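Side-chain contacts in glucose-6-phosphate isomerase (Plasmodium falciparum, PDB 3QKI), which probably catalyses the reversible isomerisation of alpha-D-glucose 6-phosphate to beta-D-fructose 6-phosphate, the second step of glycolysis: residues T114-P119 against E304-V309; H140-K145 against T316-I321. All coordinates share one frame; numbering follows the deposited sequence.

Interaction 1 (T114-P119 against E304-V309); sequences TALRIP and EFWDWV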
loop_
_atom_site.group_PDB
_atom_site.type_symbol
_atom_site.label_atom_id
_atom_site.label_comp_id
_atom_site.label_asym_id
_atom_site.label_seq_id
_atom_site.Cartn_x
_atom_site.Cartn_y
_atom_site.Cartn_z
ATOM N N THR A 114 23.976 -4.859 11.311
ATOM C CA THR A 114 24.575 -6.144 10.931
ATOM C C THR A 114 25.124 -6.914 12.152
ATOM O O THR A 114 25.132 -8.136 12.123
ATOM C CB THR A 114 25.663 -5.974 9.843
ATOM O OG1 THR A 114 26.640 -5.027 10.297
ATOM C CG2 THR A 114 25.095 -5.530 8.523
ATOM N N ALA A 115 25.536 -6.206 13.225
ATOM C CA ALA A 115 26.060 -6.832 14.450
ATOM C C ALA A 115 24.966 -7.573 15.213
ATOM O O ALA A 115 25.268 -8.536 15.931
ATOM C CB ALA A 115 26.707 -5.781 15.350
ATOM N N LEU A 116 23.678 -7.150 15.034
ATOM C CA LEU A 116 22.520 -7.748 15.706
ATOM C C LEU A 116 22.326 -9.235 15.412
ATOM O O LEU A 116 21.768 -9.964 16.236
ATOM C CB LEU A 116 21.226 -6.993 15.353
ATOM C CG LEU A 116 21.181 -5.526 15.778
ATOM C CD1 LEU A 116 20.042 -4.794 15.074
ATOM C CD2 LEU A 116 21.112 -5.376 17.296
ATOM N N ARG A 117 22.757 -9.666 14.250
ATOM C CA ARG A 117 22.569 -11.048 13.825
ATOM C C ARG A 117 23.853 -11.889 13.760
ATOM O O ARG A 117 23.796 -13.010 13.269
ATOM C CB ARG A 117 21.759 -11.117 12.519
ATOM C CG ARG A 117 22.278 -10.186 11.436
ATOM C CD ARG A 117 21.429 -8.931 11.309
ATOM N NE ARG A 117 21.600 -8.418 9.951
ATOM C CZ ARG A 117 20.900 -7.433 9.407
ATOM N NH1 ARG A 117 19.958 -6.808 10.110
ATOM N NH2 ARG A 117 21.121 -7.078 8.151
ATOM N N ILE A 118 24.994 -11.385 14.277
ATOM C CA ILE A 118 26.228 -12.187 14.324
ATOM C C ILE A 118 25.958 -13.305 15.388
ATOM O O ILE A 118 25.501 -12.981 16.490
ATOM C CB ILE A 118 27.481 -11.326 14.643
ATOM C CG1 ILE A 118 27.775 -10.355 13.485
ATOM C CG2 ILE A 118 28.715 -12.222 14.948
ATOM C CD1 ILE A 118 28.826 -9.233 13.809
ATOM N N PRO A 119 26.105 -14.607 15.036
ATOM C CA PRO A 119 25.814 -15.672 16.025
ATOM C C PRO A 119 26.845 -15.728 17.151
ATOM O O PRO A 119 27.958 -15.228 16.994
ATOM C CB PRO A 119 25.784 -16.954 15.184
ATOM C CG PRO A 119 26.653 -16.666 14.013
ATOM C CD PRO A 119 26.621 -15.171 13.766
ATOM N N GLU A 304 16.722 -3.686 25.826
ATOM C CA GLU A 304 17.500 -2.622 25.233
ATOM C C GLU A 304 17.900 -2.830 23.769
ATOM O O GLU A 304 17.914 -3.943 23.243
ATOM C CB GLU A 304 18.705 -2.260 26.156
ATOM C CG GLU A 304 20.039 -2.882 25.797
ATOM C CD GLU A 304 21.137 -2.838 26.847
ATOM O OE1 GLU A 304 22.131 -2.104 26.641
ATOM O OE2 GLU A 304 21.049 -3.616 27.826
ATOM N N PHE A 305 18.172 -1.710 23.120
ATOM C CA PHE A 305 18.738 -1.587 21.785
ATOM C C PHE A 305 19.649 -0.359 21.778
ATOM O O PHE A 305 19.735 0.318 22.800
ATOM C CB PHE A 305 17.717 -1.723 20.648
ATOM C CG PHE A 305 16.735 -0.606 20.412
ATOM C CD1 PHE A 305 15.707 -0.362 21.315
ATOM C CD2 PHE A 305 16.732 0.089 19.211
ATOM C CE1 PHE A 305 14.749 0.613 21.057
ATOM C CE2 PHE A 305 15.770 1.061 18.950
ATOM C CZ PHE A 305 14.784 1.320 19.876
ATOM N N TRP A 306 20.430 -0.157 20.726
ATOM C CA TRP A 306 21.475 0.867 20.737
ATOM C C TRP A 306 21.331 1.944 19.681
ATOM O O TRP A 306 20.641 1.733 18.678
ATOM C CB TRP A 306 22.848 0.164 20.699
ATOM C CG TRP A 306 22.940 -0.877 21.774
ATOM C CD1 TRP A 306 23.237 -0.662 23.094
ATOM C CD2 TRP A 306 22.463 -2.233 21.687
ATOM N NE1 TRP A 306 23.012 -1.806 23.823
ATOM C CE2 TRP A 306 22.538 -2.788 22.986
ATOM C CE3 TRP A 306 21.963 -3.030 20.636
ATOM C CZ2 TRP A 306 22.176 -4.118 23.256
ATOM C CZ3 TRP A 306 21.620 -4.347 20.904
ATOM C CH2 TRP A 306 21.731 -4.880 22.200
ATOM N N ASP A 307 21.984 3.102 19.899
ATOM C CA ASP A 307 21.890 4.221 18.957
ATOM C C ASP A 307 22.420 3.920 17.547
ATOM O O ASP A 307 22.014 4.593 16.608
ATOM C CB ASP A 307 22.434 5.550 19.542
ATOM C CG ASP A 307 23.938 5.655 19.706
ATOM O OD1 ASP A 307 24.411 6.733 20.151
ATOM O OD2 ASP A 307 24.651 4.655 19.410
ATOM N N TRP A 308 23.289 2.890 17.405
ATOM C CA TRP A 308 23.826 2.445 16.118
ATOM C C TRP A 308 22.846 1.522 15.349
ATOM O O TRP A 308 23.169 1.017 14.270
ATOM C CB TRP A 308 25.246 1.859 16.235
ATOM C CG TRP A 308 25.484 0.977 17.428
ATOM C CD1 TRP A 308 26.201 1.294 18.544
ATOM C CD2 TRP A 308 25.088 -0.394 17.582
ATOM N NE1 TRP A 308 26.242 0.225 19.400
ATOM C CE2 TRP A 308 25.592 -0.837 18.824
ATOM C CE3 TRP A 308 24.349 -1.297 16.791
ATOM C CZ2 TRP A 308 25.362 -2.130 19.305
ATOM C CZ3 TRP A 308 24.146 -2.584 17.257
ATOM C CH2 TRP A 308 24.647 -2.990 18.500
ATOM N N VAL A 309 21.629 1.338 15.913
ATOM C CA VAL A 309 20.518 0.618 15.300
ATOM C C VAL A 309 19.524 1.685 14.817
ATOM O O VAL A 309 18.830 2.283 15.633
ATOM C CB VAL A 309 19.806 -0.394 16.250
ATOM C CG1 VAL A 309 18.739 -1.173 15.483
ATOM C CG2 VAL A 309 20.798 -1.354 16.901
#
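Leu116 is the bump here, and Trp306, Trp308 and Val309 form the hollow that takes it. The two methyls of the leucine divide the work. CD1 meets Val309 tip to tip, 3.9 Å from Val309 CG1 and nearly as near the other methyl. The side chains of Leu116 and Trp306 slide past each other in opposite directions, which leaves CD2 at the edge of the indole, in its plane, 3.8 Å from Trp306 CZ3. The same methyl comes obliquely to the second indole, 4.1 Å from Trp308 CZ3. With CG set opposite its own carbonyl carbon (chi1 -62°), Leu116 sends both methyls across although its CB does not point straight over.

The hollow gets its shape from a type I turn, Trp306 to Val309, closed by a 3.0 Å bond from Val309 N to Trp306 O. Within it Trp306 CB sits 3.4 Å above one face of the Trp308 ring, towards the rim. The Trp306 indole is also tethered at its far side: Trp306 NE1 donates to Glu304 OE1 at 3.0 Å, though the bond is bent (141°). Leu116 also touches Thr316 and Ser317. This is apolar loop-to-loop packing beside the parallel sheet of a sugar isomerase (SIS) domain, where the segment 304-309 follows edge strand 302-303 and Trp306 lies about 5 Å, side chain to side chain, from the fructose 6-phosphate-binding Lys250.

Interaction 2 (H140-K145 against T316-I321); sequences HGVLKK and TSSVGI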
loop_
_atom_site.group_PDB
_atom_site.type_symbol
_atom_site.label_atom_id
_atom_site.label_comp_id
_atom_site.label_asym_id
_atom_site.label_seq_id
_atom_site.Cartn_x
_atom_site.Cartn_y
_atom_site.Cartn_z
ATOM N N HIS A 140 24.195 -10.140 22.480
ATOM C CA HIS A 140 23.861 -11.436 23.052
ATOM C C HIS A 140 23.253 -11.443 24.449
ATOM O O HIS A 140 22.490 -12.352 24.755
ATOM C CB HIS A 140 24.966 -12.459 22.840
ATOM C CG HIS A 140 25.052 -12.846 21.411
ATOM N ND1 HIS A 140 24.171 -13.758 20.860
ATOM C CD2 HIS A 140 25.871 -12.389 20.442
ATOM C CE1 HIS A 140 24.507 -13.857 19.585
ATOM N NE2 HIS A 140 25.523 -13.047 19.286
ATOM N N GLY A 141 23.566 -10.435 25.263
ATOM C CA GLY A 141 22.974 -10.275 26.589
ATOM C C GLY A 141 21.477 -10.067 26.430
ATOM O O GLY A 141 20.675 -10.710 27.111
ATOM N N VAL A 142 21.087 -9.213 25.465
ATOM C CA VAL A 142 19.673 -8.947 25.159
ATOM C C VAL A 142 19.001 -10.177 24.545
ATOM O O VAL A 142 17.922 -10.547 24.992
ATOM C CB VAL A 142 19.476 -7.670 24.304
ATOM C CG1 VAL A 142 18.015 -7.488 23.902
ATOM C CG2 VAL A 142 19.967 -6.453 25.048
ATOM N N LEU A 143 19.650 -10.830 23.554
ATOM C CA LEU A 143 19.099 -12.018 22.917
ATOM C C LEU A 143 18.832 -13.154 23.933
ATOM O O LEU A 143 17.766 -13.767 23.882
ATOM C CB LEU A 143 19.969 -12.494 21.726
ATOM C CG LEU A 143 19.924 -11.615 20.481
ATOM C CD1 LEU A 143 20.888 -12.111 19.436
ATOM C CD2 LEU A 143 18.515 -11.564 19.894
ATOM N N LYS A 144 19.754 -13.352 24.918
ATOM C CA LYS A 144 19.576 -14.367 25.964
ATOM C C LYS A 144 18.364 -14.014 26.845
ATOM O O LYS A 144 17.601 -14.899 27.214
ATOM C CB LYS A 144 20.838 -14.483 26.832
ATOM C CG LYS A 144 21.934 -15.290 26.150
ATOM C CD LYS A 144 23.276 -14.992 26.813
ATOM C CE LYS A 144 24.192 -16.183 26.922
ATOM N NZ LYS A 144 24.753 -16.586 25.607
ATOM N N LYS A 145 18.178 -12.724 27.133
ATOM C CA LYS A 145 17.067 -12.225 27.927
ATOM C C LYS A 145 15.737 -12.480 27.173
ATOM O O LYS A 145 14.740 -12.869 27.798
ATOM C CB LYS A 145 17.266 -10.723 28.202
ATOM C CG LYS A 145 16.285 -10.129 29.190
ATOM C CD LYS A 145 16.566 -8.665 29.385
ATOM C CE LYS A 145 15.449 -7.925 30.038
ATOM N NZ LYS A 145 15.265 -8.348 31.435
ATOM N N THR A 316 15.840 -6.692 13.549
ATOM C CA THR A 316 16.752 -7.711 14.074
ATOM C C THR A 316 17.283 -7.403 15.483
ATOM O O THR A 316 18.014 -8.208 16.053
ATOM C CB THR A 316 17.832 -8.115 13.055
ATOM O OG1 THR A 316 18.633 -6.967 12.737
ATOM C CG2 THR A 316 17.226 -8.752 11.790
ATOM N N SER A 317 16.867 -6.286 16.077
ATOM C CA SER A 317 17.218 -5.977 17.471
ATOM C C SER A 317 16.000 -6.451 18.281
ATOM O O SER A 317 15.053 -6.981 17.682
ATOM C CB SER A 317 17.408 -4.472 17.670
ATOM O OG SER A 317 16.165 -3.776 17.649
ATOM N N SER A 318 15.977 -6.197 19.616
ATOM C CA SER A 318 14.833 -6.513 20.478
ATOM C C SER A 318 13.498 -5.945 19.935
ATOM O O SER A 318 12.451 -6.540 20.188
ATOM C CB SER A 318 15.075 -6.019 21.900
ATOM O OG SER A 318 15.450 -4.655 21.898
ATOM N N VAL A 319 13.536 -4.838 19.173
ATOM C CA VAL A 319 12.345 -4.208 18.546
ATOM C C VAL A 319 11.431 -5.279 17.889
ATOM O O VAL A 319 10.225 -5.323 18.161
ATOM C CB VAL A 319 12.723 -3.103 17.514
ATOM C CG1 VAL A 319 11.500 -2.678 16.678
ATOM C CG2 VAL A 319 13.361 -1.898 18.207
ATOM N N GLY A 320 12.034 -6.123 17.060
ATOM C CA GLY A 320 11.333 -7.201 16.376
ATOM C C GLY A 320 11.559 -8.554 17.014
ATOM O O GLY A 320 10.623 -9.344 17.115
ATOM N N ILE A 321 12.795 -8.845 17.476
ATOM C CA ILE A 321 13.101 -10.165 18.046
ATOM C C ILE A 321 12.259 -10.508 19.277
ATOM O O ILE A 321 11.851 -11.646 19.413
ATOM C CB ILE A 321 14.613 -10.488 18.187
ATOM C CG1 ILE A 321 15.389 -10.275 16.845
ATOM C CG2 ILE A 321 14.847 -11.918 18.737
ATOM C CD1 ILE A 321 14.839 -11.076 15.515
#
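Val142 and Leu143 meet Ser318 and Ile321 without any flat group between them: every touching side-chain atom is an aliphatic carbon, so there are no ring faces or edges to match. The motif is a helix packed by its first turn, just past the N-cap, against the middle of another helix; helix 318-328 starts beside helix 135-154 in the alpha/beta fold of the SIS domain. The backbones are nearest at Val142 and Ser318, with 7.2 Å between Val142 CA and Ser318 CA, and here the valine meets the small serine through carbon alone. Val142 CG1, anti to the backbone N (chi1 175°), rests 3.8 Å from Ser318 CB. One residue further along the first helix and one turn further along the second, the branched side chains of Leu143 and Ile321 cross obliquely, Leu143 CD2 lying 3.9 Å from Ile321 CG2. Ile146 continues this seam, touching both Ser318 and Ile321, and Leu143 also touches Tyr330 of helix 330-349.

Ser318 gives the contact only its carbon; its buried hydroxyl is satisfied by Glu304 O. The start of the helix is secured by Ser317. Its carbonyl oxygen accepts from both Gly320 N and Ile321 N, and Ser317 OG, itself bonded to Ser314 O, takes the N-H of Val319 N at 3.2 Å and 152°.

Both interactions are core contacts made through carbon atoms, their centres 8 Å apart, but interaction 1 reaches partly to the surface at Trp306, whereas every touching residue of interaction 2 is buried. Interaction 1 is loop on loop, with one leucine set among aromatic and branched groups; interaction 2 is helix on helix, smaller in buried area and aliphatic carbon only, one of them the CB of a serine. Their segments alternate along the chain. Ile118 O and His140 NE2, 2.8 Å apart, probably share a hydrogen bond, tying 114-119 to helix 135-154. Glu304 O also packs 3.6 Å from Val142 CG1. Leu116 CD1 lies 3.5 Å from Thr316 OG1, making the packing continuous.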